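PDB 6B10: putative peptidyl-arginine deiminase family protein from Campylobacter jejuni subsp. jejuni serotype O:2, which probably hydrolyses agmatine to N-carbamoylputrescine, as an agmatine deiminase of polyamine biosynthesis. Local coordinates for residues L24-E29 and V57-P62; E154-T159 and Q190-E195; L251-P256 and T269-V274. All blocks are in the same frame, centred on the assembly; numbering follows the deposited sequence.

Overall arrangement
Following the chain from the N terminus, the three contacts come in series; none nests in or crosses another. Interaction 1 closes first. It pairs strand 19-25 with strand 56-61 after the chain has passed through helix 37-52. Interaction 2 closes a second loop, holding helices 161-167 and 175-186, by pairing strand 156-160 with strand 190-194. Its centre is about 31 Å from that of interaction 1, on the opposite side of the chain's centre. Interaction 3 closes the shortest loop, 12 residues without helix, and sets the end of strand 249-254 against the turn 269-274. Its nearest atoms lie about 8 Å from interaction 1 and about 9 Å from interaction 2.

Interaction 1 of 3, residues L24-E29 and V57-P62; sequences LSLPHE and VLLIAP
L24 and L59 are partners in a parallel bridge, and their side chains lie side by side and point the same way. L24 CD1 is 3.8 Å from L59 CD2. The same methyl also reaches V57 CG1 at 3.5 Å, where the L24 and V57 side chains cross at a slant. The first torsion of L24 (chi1 -53°) sets CG beside the backbone N, and the second, at 96°, turns CD1 to V57 and L59. L26 continues the apolar row past the end of its strand, with CD1 4.0 Å from A61 CB.

This half of the contact is close and buried. Three backbone bonds hold it: L24 N to L58 O, I60 N to L24 O at 2.8 Å, and L26 N to I60 O. The last one extends the pairing one residue beyond strand 19-25. S25 and I60 form the second bridge and put their side chains on the other face of the sheet.

The far end has fewer contacts. No backbone hydrogen bond joins the two segments beyond L26, and P62 is partly exposed. Here the H28 ring meets P62 obliquely, with H28 CD2 3.4 Å from P62 CD. The ring does not depend on this touch alone, because H28 NE2 is hydrogen-bonded to T83 O.

The two strands and helix 37-52 form a beta-alpha-beta unit. F47 and V51 of that helix pack on L24 and V57, on the face that L59 shares. Helix 64-67 follows the second strand and covers L26 and A61 through F67. Within the sheet, strand 56-61 lies between strands 19-25 and 76-80, and the far side of strand 19-25 is taken by strand 326-329.

Interaction 2 of 3, residues E154-T159 and Q190-E195; sequences EGVMLT and QIIWLE
T159 and W193 lie side by side and point the same way from two parallel strands. T159 CG2 sits over one face of the indole, 4.0 Å from the centroid of the W193 six-membered ring and 20° off its normal. This is a CH-pi contact. The first torsion of T159 (chi1 -168°) sets OG1 anti to the backbone N, where it hydrogen-bonds to S148 O, and leaves CG2 for the ring. I191 CG2 lies over the same face, near the rim, and is 3.7 Å from T159 CG2. W193 NE1 is hydrogen-bonded to D179 OD1, and K175 makes a cation-pi contact with the ring.

M157 is on this face too. Its chain is extended until it bends at the last torsion (chi3 78°), which lays CE 3.9 Å from I191 CD1.

On the other face, I192 crosses both V156 and L158 at a slant. L158 CD1 is 3.6 Å from I192 CG2, and V156 CG1 is 3.8 Å from I192 CD1. Q190 runs extended alongside V156.

Five backbone bonds join the strands, from Q190 N to G155 O through to L194 N to T159 O at 2.8 Å. Helices 161-167 and 175-186 pack on the face of T159 and W193. Two neighbouring parallel strands linked through helices on one face make a beta-alpha-beta crossover, consistent with the alpha/beta propeller (pentein) fold of this family.

Interaction 3 of 3, residues L251-P256 and T269-V274; sequences LELPIP and TYANFV
The Y270 ring meets P254 at its edge. P254 O lies in the ring plane, 3.3 Å from Y270 CE2. P256 approaches the same ring obliquely, and its CD is 3.7 Å from Y270 CE2. Around the phenol end, P256 CB comes within 3.8 Å of Y270 OH. That hydroxyl is hydrogen-bonded to D290, and the ring also meets that of Y285, with the planes inclined. The F273 ring carries A271 O over the centre of one face, 3.7 Å above the plane.

L253 reaches from Y270 to F273: its CB faces Y270 CB, and its CD1 lies against A271 and F273. With chi1 at -56°, CG stands opposite the carbonyl carbon, and CD1 extends over A271. This methyl is 3.8 Å from A271 CA and 4.2 Å from F273 CE2, which it meets obliquely.

The turn has a motif of its own. T269 OG1 accepts a bond from A271 N at 3.2 Å, which makes an ST turn. The same oxygen is also hydrogen-bonded to T210 O. F273 N bonds A271 O weakly, and R213 NH1 grips both A271 O and F273 O.

No direct hydrogen bond crosses between 251-256 and 269-274. A single water bridges them instead. It donates to L253 O and accepts from Y270 N, satisfying two backbone groups of buried residues.

Strand 249-254 lies at the edge of its sheet and pairs with strand 219-224 through L251 and L253. Helix 289-300 touches P254 through R296 and the Y270 ring through I293, while V282 of strand 279-284 packs on F273.

Interaction 1 of 3, residues L24-E29 and V57-P62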
ATOM      1  N   LEU A  24      -1.086  -7.594  -8.392  1.00 31.00           N
ATOM      2  CA  LEU A  24       0.052  -6.839  -8.902  1.00 32.65           C
ATOM      3  C   LEU A  24      -0.055  -6.639 -10.414  1.00 35.25           C
ATOM      4  O   LEU A  24      -0.661  -7.445 -11.126  1.00 34.65           O
ATOM      5  CB  LEU A  24       1.362  -7.565  -8.579  1.00 32.49           C
ATOM      6  CG  LEU A  24       1.592  -7.960  -7.112  1.00 32.54           C
ATOM      7  CD1 LEU A  24       1.176  -9.398  -6.858  1.00 32.80           C
ATOM      8  CD2 LEU A  24       3.047  -7.763  -6.697  1.00 33.06           C
ATOM      9  N   SER A  25       0.545  -5.556 -10.893  1.00 38.02           N
ATOM     10  CA  SER A  25       0.636  -5.280 -12.318  1.00 39.41           C
ATOM     11  C   SER A  25       2.086  -5.446 -12.762  1.00 41.24           C
ATOM     12  O   SER A  25       2.938  -4.620 -12.440  1.00 40.99           O
ATOM     13  CB  SER A  25       0.149  -3.866 -12.606  1.00 40.91           C
ATOM     14  OG  SER A  25       0.263  -3.566 -13.985  1.00 43.84           O
ATOM     15  N   LEU A  26       2.360  -6.519 -13.502  1.00 42.93           N
ATOM     16  CA  LEU A  26       3.720  -6.837 -13.938  1.00 44.58           C
ATOM     17  C   LEU A  26       4.390  -5.720 -14.740  1.00 45.77           C
ATOM     18  O   LEU A  26       3.732  -5.030 -15.524  1.00 45.51           O
ATOM     19  CB  LEU A  26       3.736  -8.120 -14.769  1.00 44.14           C
ATOM     20  CG  LEU A  26       3.448  -9.421 -14.023  1.00 45.11           C
ATOM     21  CD1 LEU A  26       3.443 -10.580 -15.003  1.00 45.25           C
ATOM     22  CD2 LEU A  26       4.459  -9.679 -12.912  1.00 45.96           C
ATOM     23  N   PRO A  27       5.704  -5.522 -14.524  1.00 48.69           N
ATOM     24  CA  PRO A  27       6.470  -4.680 -15.436  1.00 51.01           C
ATOM     25  C   PRO A  27       6.665  -5.403 -16.760  1.00 51.46           C
ATOM     26  O   PRO A  27       6.859  -6.615 -16.771  1.00 50.48           O
ATOM     27  CB  PRO A  27       7.818  -4.498 -14.722  1.00 50.04           C
ATOM     28  CG  PRO A  27       7.607  -4.960 -13.322  1.00 49.84           C
ATOM     29  CD  PRO A  27       6.525  -5.988 -13.394  1.00 48.44           C
ATOM     30  N   HIS A  28       6.585  -4.667 -17.860  1.00 55.89           N
ATOM     31  CA  HIS A  28       6.811  -5.239 -19.186  1.00 59.36           C
ATOM     32  C   HIS A  28       7.690  -4.321 -20.020  1.00 61.37           C
ATOM     33  O   HIS A  28       7.857  -3.141 -19.695  1.00 60.59           O
ATOM     34  CB  HIS A  28       5.482  -5.520 -19.906  1.00 58.47           C
ATOM     35  CG  HIS A  28       4.499  -4.390 -19.848  1.00 58.60           C
ATOM     36  ND1 HIS A  28       4.694  -3.194 -20.504  1.00 58.62           N
ATOM     37  CD2 HIS A  28       3.301  -4.284 -19.224  1.00 58.32           C
ATOM     38  CE1 HIS A  28       3.666  -2.396 -20.279  1.00 57.34           C
ATOM     39  NE2 HIS A  28       2.806  -3.035 -19.505  1.00 57.45           N
ATOM     40  N   GLU A  29       8.244  -4.876 -21.096  1.00 65.76           N
ATOM     41  CA  GLU A  29       9.106  -4.132 -22.014  1.00 68.14           C
ATOM     42  C   GLU A  29       8.296  -3.136 -22.839  1.00 69.63           C
ATOM     43  O   GLU A  29       8.087  -3.332 -24.033  1.00 72.29           O
ATOM     44  CB  GLU A  29       9.849  -5.097 -22.945  1.00 68.80           C
ATOM     45  N   VAL A  57      -2.286 -15.106  -5.404  1.00 29.11           N
ATOM     46  CA  VAL A  57      -1.744 -13.921  -6.027  1.00 29.88           C
ATOM     47  C   VAL A  57      -2.346 -13.818  -7.424  1.00 31.84           C
ATOM     48  O   VAL A  57      -2.447 -14.822  -8.135  1.00 31.48           O
ATOM     49  CB  VAL A  57      -0.204 -14.019  -6.140  1.00 30.19           C
ATOM     50  CG1 VAL A  57       0.373 -12.834  -6.909  1.00 29.62           C
ATOM     51  CG2 VAL A  57       0.431 -14.115  -4.758  1.00 29.84           C
ATOM     52  N   LEU A  58      -2.740 -12.607  -7.805  1.00 33.67           N
ATOM     53  CA  LEU A  58      -3.229 -12.325  -9.150  1.00 35.80           C
ATOM     54  C   LEU A  58      -2.275 -11.360  -9.841  1.00 37.24           C
ATOM     55  O   LEU A  58      -2.019 -10.269  -9.337  1.00 38.24           O
ATOM     56  CB  LEU A  58      -4.631 -11.712  -9.094  1.00 35.84           C
ATOM     57  CG  LEU A  58      -5.267 -11.357 -10.446  1.00 36.92           C
ATOM     58  CD1 LEU A  58      -5.386 -12.583 -11.336  1.00 37.56           C
ATOM     59  CD2 LEU A  58      -6.633 -10.722 -10.253  1.00 37.31           C
ATOM     60  N   LEU A  59      -1.754 -11.765 -10.997  1.00 38.11           N
ATOM     61  CA  LEU A  59      -0.837 -10.938 -11.775  1.00 38.41           C
ATOM     62  C   LEU A  59      -1.526 -10.431 -13.030  1.00 40.70           C
ATOM     63  O   LEU A  59      -2.091 -11.213 -13.787  1.00 41.70           O
ATOM     64  CB  LEU A  59       0.395 -11.744 -12.168  1.00 39.02           C
ATOM     65  CG  LEU A  59       1.191 -12.397 -11.039  1.00 38.77           C
ATOM     66  CD1 LEU A  59       2.297 -13.264 -11.622  1.00 38.90           C
ATOM     67  CD2 LEU A  59       1.768 -11.350 -10.098  1.00 38.81           C
ATOM     68  N   ILE A  60      -1.467  -9.118 -13.241  1.00 42.62           N
ATOM     69  CA  ILE A  60      -2.116  -8.455 -14.363  1.00 43.70           C
ATOM     70  C   ILE A  60      -1.043  -8.012 -15.354  1.00 45.73           C
ATOM     71  O   ILE A  60      -0.080  -7.363 -14.965  1.00 44.60           O
ATOM     72  CB  ILE A  60      -2.906  -7.220 -13.884  1.00 44.68           C
ATOM     73  CG1 ILE A  60      -3.921  -7.618 -12.805  1.00 44.73           C
ATOM     74  CG2 ILE A  60      -3.621  -6.542 -15.046  1.00 45.27           C
ATOM     75  CD1 ILE A  60      -4.487  -6.449 -12.022  1.00 44.07           C
ATOM     76  N   ALA A  61      -1.210  -8.374 -16.628  1.00 48.04           N
ATOM     77  CA  ALA A  61      -0.255  -8.007 -17.678  1.00 49.77           C
ATOM     78  C   ALA A  61      -0.887  -8.093 -19.074  1.00 53.78           C
ATOM     79  O   ALA A  61      -1.844  -8.844 -19.274  1.00 53.01           O
ATOM     80  CB  ALA A  61       0.970  -8.901 -17.611  1.00 49.74           C
ATOM     81  N   PRO A  62      -0.353  -7.324 -20.046  1.00 56.18           N
ATOM     82  CA  PRO A  62      -0.918  -7.288 -21.402  1.00 56.83           C
ATOM     83  C   PRO A  62      -0.844  -8.605 -22.183  1.00 58.36           C
ATOM     84  O   PRO A  62      -1.771  -8.922 -22.925  1.00 58.93           O
ATOM     85  CB  PRO A  62      -0.075  -6.223 -22.113  1.00 56.95           C
ATOM     86  CG  PRO A  62       0.542  -5.418 -21.032  1.00 57.33           C
ATOM     87  CD  PRO A  62       0.751  -6.361 -19.892  1.00 56.37           C
TER

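Interaction 2 of 3, residues E154-T159 and Q190-E195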
ATOM      1  N   GLU A 154     -10.841   0.573  13.248  1.00 28.86           N
ATOM      2  CA  GLU A 154     -11.699   0.985  14.357  1.00 30.91           C
ATOM      3  C   GLU A 154     -12.254   2.384  14.081  1.00 30.69           C
ATOM      4  O   GLU A 154     -12.623   3.100  15.006  1.00 31.10           O
ATOM      5  CB  GLU A 154     -10.922   0.998  15.678  1.00 32.27           C
ATOM      6  CG  GLU A 154     -10.269  -0.320  16.050  1.00 34.69           C
ATOM      7  CD  GLU A 154     -11.265  -1.428  16.346  1.00 36.95           C
ATOM      8  OE1 GLU A 154     -12.294  -1.162  17.002  1.00 39.23           O
ATOM      9  OE2 GLU A 154     -11.011  -2.577  15.927  1.00 38.96           O
ATOM     10  N   GLY A 155     -12.314   2.762  12.806  1.00 29.11           N
ATOM     11  CA  GLY A 155     -12.843   4.056  12.414  1.00 28.14           C
ATOM     12  C   GLY A 155     -11.814   5.162  12.314  1.00 27.39           C
ATOM     13  O   GLY A 155     -12.169   6.317  12.056  1.00 27.61           O
ATOM     14  N   VAL A 156     -10.542   4.833  12.508  1.00 25.58           N
ATOM     15  CA  VAL A 156      -9.493   5.832  12.413  1.00 25.17           C
ATOM     16  C   VAL A 156      -8.731   5.658  11.104  1.00 25.19           C
ATOM     17  O   VAL A 156      -8.442   4.529  10.689  1.00 25.15           O
ATOM     18  CB  VAL A 156      -8.518   5.762  13.609  1.00 25.22           C
ATOM     19  CG1 VAL A 156      -7.551   6.935  13.577  1.00 25.16           C
ATOM     20  CG2 VAL A 156      -9.278   5.763  14.930  1.00 25.11           C
ATOM     21  N   MET A 157      -8.401   6.778  10.466  1.00 24.73           N
ATOM     22  CA  MET A 157      -7.594   6.769   9.251  1.00 25.35           C
ATOM     23  C   MET A 157      -6.422   7.725   9.388  1.00 25.95           C
ATOM     24  O   MET A 157      -6.551   8.808   9.947  1.00 26.38           O
ATOM     25  CB  MET A 157      -8.423   7.161   8.024  1.00 25.57           C
ATOM     26  CG  MET A 157      -7.648   7.077   6.710  1.00 26.22           C
ATOM     27  SD  MET A 157      -8.602   7.615   5.279  1.00 27.13           S
ATOM     28  CE  MET A 157      -8.487   9.392   5.465  1.00 26.37           C
ATOM     29  N   LEU A 158      -5.289   7.316   8.835  1.00 26.45           N
ATOM     30  CA  LEU A 158      -4.058   8.073   8.874  1.00 27.34           C
ATOM     31  C   LEU A 158      -3.805   8.590   7.460  1.00 28.04           C
ATOM     32  O   LEU A 158      -4.019   7.874   6.483  1.00 26.00           O
ATOM     33  CB  LEU A 158      -2.941   7.132   9.331  1.00 28.46           C
ATOM     34  CG  LEU A 158      -1.624   7.605   9.923  1.00 29.45           C
ATOM     35  CD1 LEU A 158      -1.828   8.579  11.070  1.00 29.97           C
ATOM     36  CD2 LEU A 158      -0.823   6.387  10.382  1.00 29.41           C
ATOM     37  N   THR A 159      -3.393   9.847   7.344  1.00 29.36           N
ATOM     38  CA  THR A 159      -3.107  10.437   6.036  1.00 31.42           C
ATOM     39  C   THR A 159      -2.204  11.660   6.182  1.00 33.46           C
ATOM     40  O   THR A 159      -2.024  12.177   7.280  1.00 32.64           O
ATOM     41  CB  THR A 159      -4.409  10.820   5.287  1.00 31.17           C
ATOM     42  OG1 THR A 159      -4.115  11.134   3.918  1.00 30.75           O
ATOM     43  CG2 THR A 159      -5.104  12.003   5.947  1.00 31.14           C
ATOM     44  N   GLN A 190     -12.564   9.323  12.946  1.00 30.49           N
ATOM     45  CA  GLN A 190     -11.394  10.177  13.121  1.00 30.23           C
ATOM     46  C   GLN A 190     -10.416  10.078  11.951  1.00 29.91           C
ATOM     47  O   GLN A 190     -10.159   8.990  11.433  1.00 30.65           O
ATOM     48  CB  GLN A 190     -10.681   9.803  14.424  1.00 30.78           C
ATOM     49  CG  GLN A 190      -9.358  10.515  14.656  1.00 32.26           C
ATOM     50  CD  GLN A 190      -8.718  10.158  15.993  1.00 34.39           C
ATOM     51  OE1 GLN A 190      -9.124   9.210  16.669  1.00 35.38           O
ATOM     52  NE2 GLN A 190      -7.704  10.915  16.374  1.00 35.12           N
ATOM     53  N   ILE A 191      -9.870  11.222  11.551  1.00 29.15           N
ATOM     54  CA  ILE A 191      -8.759  11.273  10.606  1.00 28.12           C
ATOM     55  C   ILE A 191      -7.590  11.997  11.248  1.00 28.39           C
ATOM     56  O   ILE A 191      -7.736  13.115  11.741  1.00 29.78           O
ATOM     57  CB  ILE A 191      -9.128  12.004   9.302  1.00 27.73           C
ATOM     58  CG1 ILE A 191     -10.232  11.233   8.569  1.00 28.49           C
ATOM     59  CG2 ILE A 191      -7.898  12.154   8.418  1.00 27.05           C
ATOM     60  CD1 ILE A 191     -10.751  11.909   7.321  1.00 28.77           C
ATOM     61  N   ILE A 192      -6.431  11.348  11.233  1.00 28.15           N
ATOM     62  CA  ILE A 192      -5.189  11.942  11.696  1.00 28.76           C
ATOM     63  C   ILE A 192      -4.479  12.509  10.471  1.00 28.75           C
ATOM     64  O   ILE A 192      -4.041  11.761   9.586  1.00 28.07           O
ATOM     65  CB  ILE A 192      -4.311  10.904  12.409  1.00 29.27           C
ATOM     66  CG1 ILE A 192      -5.035  10.393  13.655  1.00 30.00           C
ATOM     67  CG2 ILE A 192      -2.967  11.498  12.800  1.00 30.52           C
ATOM     68  CD1 ILE A 192      -4.472   9.113  14.221  1.00 30.35           C
ATOM     69  N   TRP A 193      -4.404  13.836  10.417  1.00 28.12           N
ATOM     70  CA  TRP A 193      -3.759  14.550   9.333  1.00 29.20           C
ATOM     71  C   TRP A 193      -2.331  14.877   9.735  1.00 30.75           C
ATOM     72  O   TRP A 193      -2.112  15.748  10.570  1.00 32.96           O
ATOM     73  CB  TRP A 193      -4.511  15.852   9.050  1.00 29.21           C
ATOM     74  CG  TRP A 193      -5.886  15.676   8.474  1.00 28.46           C
ATOM     75  CD1 TRP A 193      -7.065  15.556   9.164  1.00 28.30           C
ATOM     76  CD2 TRP A 193      -6.227  15.628   7.086  1.00 28.13           C
ATOM     77  NE1 TRP A 193      -8.119  15.426   8.279  1.00 28.09           N
ATOM     78  CE2 TRP A 193      -7.627  15.465   7.000  1.00 28.03           C
ATOM     79  CE3 TRP A 193      -5.482  15.707   5.905  1.00 29.46           C
ATOM     80  CZ2 TRP A 193      -8.294  15.382   5.779  1.00 29.02           C
ATOM     81  CZ3 TRP A 193      -6.144  15.617   4.691  1.00 29.62           C
ATOM     82  CH2 TRP A 193      -7.538  15.459   4.638  1.00 29.68           C
ATOM     83  N   LEU A 194      -1.357  14.180   9.154  1.00 32.12           N
ATOM     84  CA  LEU A 194       0.048  14.431   9.476  1.00 34.15           C
ATOM     85  C   LEU A 194       0.642  15.550   8.621  1.00 35.70           C
ATOM     86  O   LEU A 194       0.632  15.471   7.393  1.00 36.43           O
ATOM     87  CB  LEU A 194       0.893  13.170   9.300  1.00 34.11           C
ATOM     88  CG  LEU A 194       0.779  12.070  10.348  1.00 34.25           C
ATOM     89  CD1 LEU A 194       1.770  10.977   9.992  1.00 35.11           C
ATOM     90  CD2 LEU A 194       1.038  12.574  11.760  1.00 34.56           C
ATOM     91  N   GLU A 195       1.177  16.570   9.286  1.00 38.03           N
ATOM     92  CA  GLU A 195       1.786  17.722   8.618  1.00 40.32           C
ATOM     93  C   GLU A 195       3.228  17.441   8.210  1.00 39.69           C
ATOM     94  O   GLU A 195       3.647  17.804   7.109  1.00 40.14           O
ATOM     95  CB  GLU A 195       1.768  18.949   9.535  1.00 42.62           C
ATOM     96  CG  GLU A 195       0.387  19.380  10.011  1.00 45.97           C
ATOM     97  CD  GLU A 195      -0.506  19.866   8.883  1.00 49.08           C
ATOM     98  OE1 GLU A 195       0.002  20.560   7.977  1.00 51.73           O
ATOM     99  OE2 GLU A 195      -1.718  19.552   8.905  1.00 50.64           O
TER

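Interaction 3 of 3, residues L251-P256 and T269-V274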
ATOM      1  N   LEU A 251       6.023   2.475  17.098  1.00 24.08           N
ATOM      2  CA  LEU A 251       7.130   1.573  16.806  1.00 24.33           C
ATOM      3  C   LEU A 251       7.972   2.234  15.719  1.00 23.91           C
ATOM      4  O   LEU A 251       7.436   2.670  14.704  1.00 23.41           O
ATOM      5  CB  LEU A 251       6.589   0.207  16.358  1.00 24.30           C
ATOM      6  CG  LEU A 251       7.571  -0.947  16.112  1.00 24.80           C
ATOM      7  CD1 LEU A 251       6.923  -2.299  16.412  1.00 24.72           C
ATOM      8  CD2 LEU A 251       8.101  -0.938  14.680  1.00 24.91           C
ATOM      9  N   GLU A 252       9.284   2.327  15.927  1.00 23.99           N
ATOM     10  CA  GLU A 252      10.127   3.127  15.032  1.00 23.86           C
ATOM     11  C   GLU A 252      10.751   2.294  13.927  1.00 23.39           C
ATOM     12  O   GLU A 252      11.147   1.146  14.139  1.00 24.06           O
ATOM     13  CB  GLU A 252      11.208   3.860  15.825  1.00 25.18           C
ATOM     14  CG  GLU A 252      10.651   4.957  16.720  1.00 25.53           C
ATOM     15  CD  GLU A 252      11.723   5.761  17.435  1.00 26.24           C
ATOM     16  OE1 GLU A 252      12.922   5.420  17.331  1.00 26.60           O
ATOM     17  OE2 GLU A 252      11.356   6.754  18.098  1.00 27.42           O
ATOM     18  N   LEU A 253      10.828   2.887  12.746  1.00 22.38           N
ATOM     19  CA  LEU A 253      11.415   2.251  11.576  1.00 22.17           C
ATOM     20  C   LEU A 253      12.547   3.136  11.077  1.00 23.05           C
ATOM     21  O   LEU A 253      12.325   3.987  10.226  1.00 22.85           O
ATOM     22  CB  LEU A 253      10.360   2.086  10.479  1.00 21.55           C
ATOM     23  CG  LEU A 253       9.088   1.327  10.858  1.00 21.40           C
ATOM     24  CD1 LEU A 253       8.049   1.462   9.754  1.00 21.21           C
ATOM     25  CD2 LEU A 253       9.387  -0.143  11.149  1.00 21.41           C
ATOM     26  N   PRO A 254      13.768   2.955  11.619  1.00 24.37           N
ATOM     27  CA  PRO A 254      14.878   3.823  11.222  1.00 24.24           C
ATOM     28  C   PRO A 254      15.263   3.628   9.768  1.00 24.13           C
ATOM     29  O   PRO A 254      15.518   2.509   9.345  1.00 23.66           O
ATOM     30  CB  PRO A 254      16.022   3.385  12.144  1.00 24.74           C
ATOM     31  CG  PRO A 254      15.668   1.993  12.563  1.00 24.38           C
ATOM     32  CD  PRO A 254      14.175   1.983  12.649  1.00 24.39           C
ATOM     33  N   ILE A 255      15.306   4.714   9.008  1.00 25.02           N
ATOM     34  CA  ILE A 255      15.629   4.621   7.587  1.00 25.74           C
ATOM     35  C   ILE A 255      17.056   4.107   7.405  1.00 25.88           C
ATOM     36  O   ILE A 255      17.912   4.330   8.264  1.00 24.84           O
ATOM     37  CB  ILE A 255      15.433   5.967   6.842  1.00 26.54           C
ATOM     38  CG1 ILE A 255      16.400   7.045   7.341  1.00 26.96           C
ATOM     39  CG2 ILE A 255      13.984   6.425   6.964  1.00 26.76           C
ATOM     40  CD1 ILE A 255      16.280   8.372   6.605  1.00 27.60           C
ATOM     41  N   PRO A 256      17.311   3.385   6.305  1.00 26.64           N
ATOM     42  CA  PRO A 256      18.656   2.878   6.094  1.00 27.61           C
ATOM     43  C   PRO A 256      19.614   4.004   5.706  1.00 28.22           C
ATOM     44  O   PRO A 256      19.184   5.142   5.514  1.00 27.11           O
ATOM     45  CB  PRO A 256      18.477   1.893   4.938  1.00 27.11           C
ATOM     46  CG  PRO A 256      17.322   2.422   4.177  1.00 26.56           C
ATOM     47  CD  PRO A 256      16.410   3.041   5.192  1.00 26.81           C
ATOM     48  N   THR A 269      12.364   3.063   2.367  1.00 31.40           N
ATOM     49  CA  THR A 269      11.539   3.181   3.564  1.00 29.99           C
ATOM     50  C   THR A 269      11.003   1.813   3.976  1.00 27.97           C
ATOM     51  O   THR A 269      10.584   1.020   3.128  1.00 26.05           O
ATOM     52  CB  THR A 269      10.364   4.163   3.352  1.00 31.15           C
ATOM     53  OG1 THR A 269       9.459   4.093   4.464  1.00 31.40           O
ATOM     54  CG2 THR A 269       9.600   3.854   2.060  1.00 31.65           C
ATOM     55  N   TYR A 270      11.022   1.542   5.278  1.00 25.67           N
ATOM     56  CA  TYR A 270      10.534   0.271   5.799  1.00 24.78           C
ATOM     57  C   TYR A 270       9.029   0.288   6.045  1.00 23.73           C
ATOM     58  O   TYR A 270       8.424  -0.760   6.305  1.00 23.78           O
ATOM     59  CB  TYR A 270      11.302  -0.132   7.065  1.00 24.90           C
ATOM     60  CG  TYR A 270      12.775  -0.446   6.817  1.00 25.43           C
ATOM     61  CD1 TYR A 270      13.151  -1.575   6.097  1.00 25.64           C
ATOM     62  CD2 TYR A 270      13.787   0.381   7.318  1.00 25.85           C
ATOM     63  CE1 TYR A 270      14.487  -1.876   5.871  1.00 25.63           C
ATOM     64  CE2 TYR A 270      15.128   0.096   7.094  1.00 25.46           C
ATOM     65  CZ  TYR A 270      15.480  -1.032   6.371  1.00 26.28           C
ATOM     66  OH  TYR A 270      16.818  -1.316   6.155  1.00 25.38           O
ATOM     67  N   ALA A 271       8.414   1.467   5.943  1.00 23.15           N
ATOM     68  CA  ALA A 271       6.965   1.597   6.130  1.00 23.08           C
ATOM     69  C   ALA A 271       6.155   1.010   4.960  1.00 23.43           C
ATOM     70  O   ALA A 271       4.967   0.718   5.107  1.00 23.57           O
ATOM     71  CB  ALA A 271       6.586   3.057   6.357  1.00 22.77           C
ATOM     72  N   ASN A 272       6.796   0.813   3.812  1.00 23.42           N
ATOM     73  CA  ASN A 272       6.119   0.279   2.624  1.00 23.49           C
ATOM     74  C   ASN A 272       6.021  -1.257   2.637  1.00 23.05           C
ATOM     75  O   ASN A 272       6.226  -1.919   1.611  1.00 23.16           O
ATOM     76  CB  ASN A 272       6.848   0.761   1.366  1.00 24.16           C
ATOM     77  CG  ASN A 272       5.903   1.113   0.238  1.00 24.79           C
ATOM     78  OD1 ASN A 272       5.897   0.465  -0.802  1.00 25.62           O
ATOM     79  ND2 ASN A 272       5.107   2.150   0.436  1.00 25.41           N
ATOM     80  N   PHE A 273       5.706  -1.818   3.806  1.00 22.37           N
ATOM     81  CA  PHE A 273       5.441  -3.247   3.943  1.00 21.55           C
ATOM     82  C   PHE A 273       4.017  -3.577   3.500  1.00 21.60           C
ATOM     83  O   PHE A 273       3.229  -2.680   3.198  1.00 20.85           O
ATOM     84  CB  PHE A 273       5.699  -3.742   5.381  1.00 21.24           C
ATOM     85  CG  PHE A 273       5.105  -2.878   6.472  1.00 21.29           C
ATOM     86  CD1 PHE A 273       3.731  -2.637   6.548  1.00 21.04           C
ATOM     87  CD2 PHE A 273       5.921  -2.351   7.467  1.00 21.02           C
ATOM     88  CE1 PHE A 273       3.199  -1.863   7.571  1.00 21.01           C
ATOM     89  CE2 PHE A 273       5.389  -1.577   8.491  1.00 21.16           C
ATOM     90  CZ  PHE A 273       4.026  -1.338   8.545  1.00 20.86           C
ATOM     91  N   VAL A 274       3.688  -4.865   3.453  1.00 21.81           N
ATOM     92  CA  VAL A 274       2.341  -5.274   3.100  1.00 22.34           C
ATOM     93  C   VAL A 274       1.882  -6.456   3.937  1.00 21.72           C
ATOM     94  O   VAL A 274       2.584  -7.450   4.048  1.00 22.50           O
ATOM     95  CB  VAL A 274       2.194  -5.573   1.582  1.00 23.17           C
ATOM     96  CG1 VAL A 274       3.233  -6.563   1.103  1.00 23.99           C
ATOM     97  CG2 VAL A 274       0.789  -6.074   1.262  1.00 23.50           C
TER
HETATM   98  O   HOH W   1      11.956   3.563   7.419  1.00 22.16           O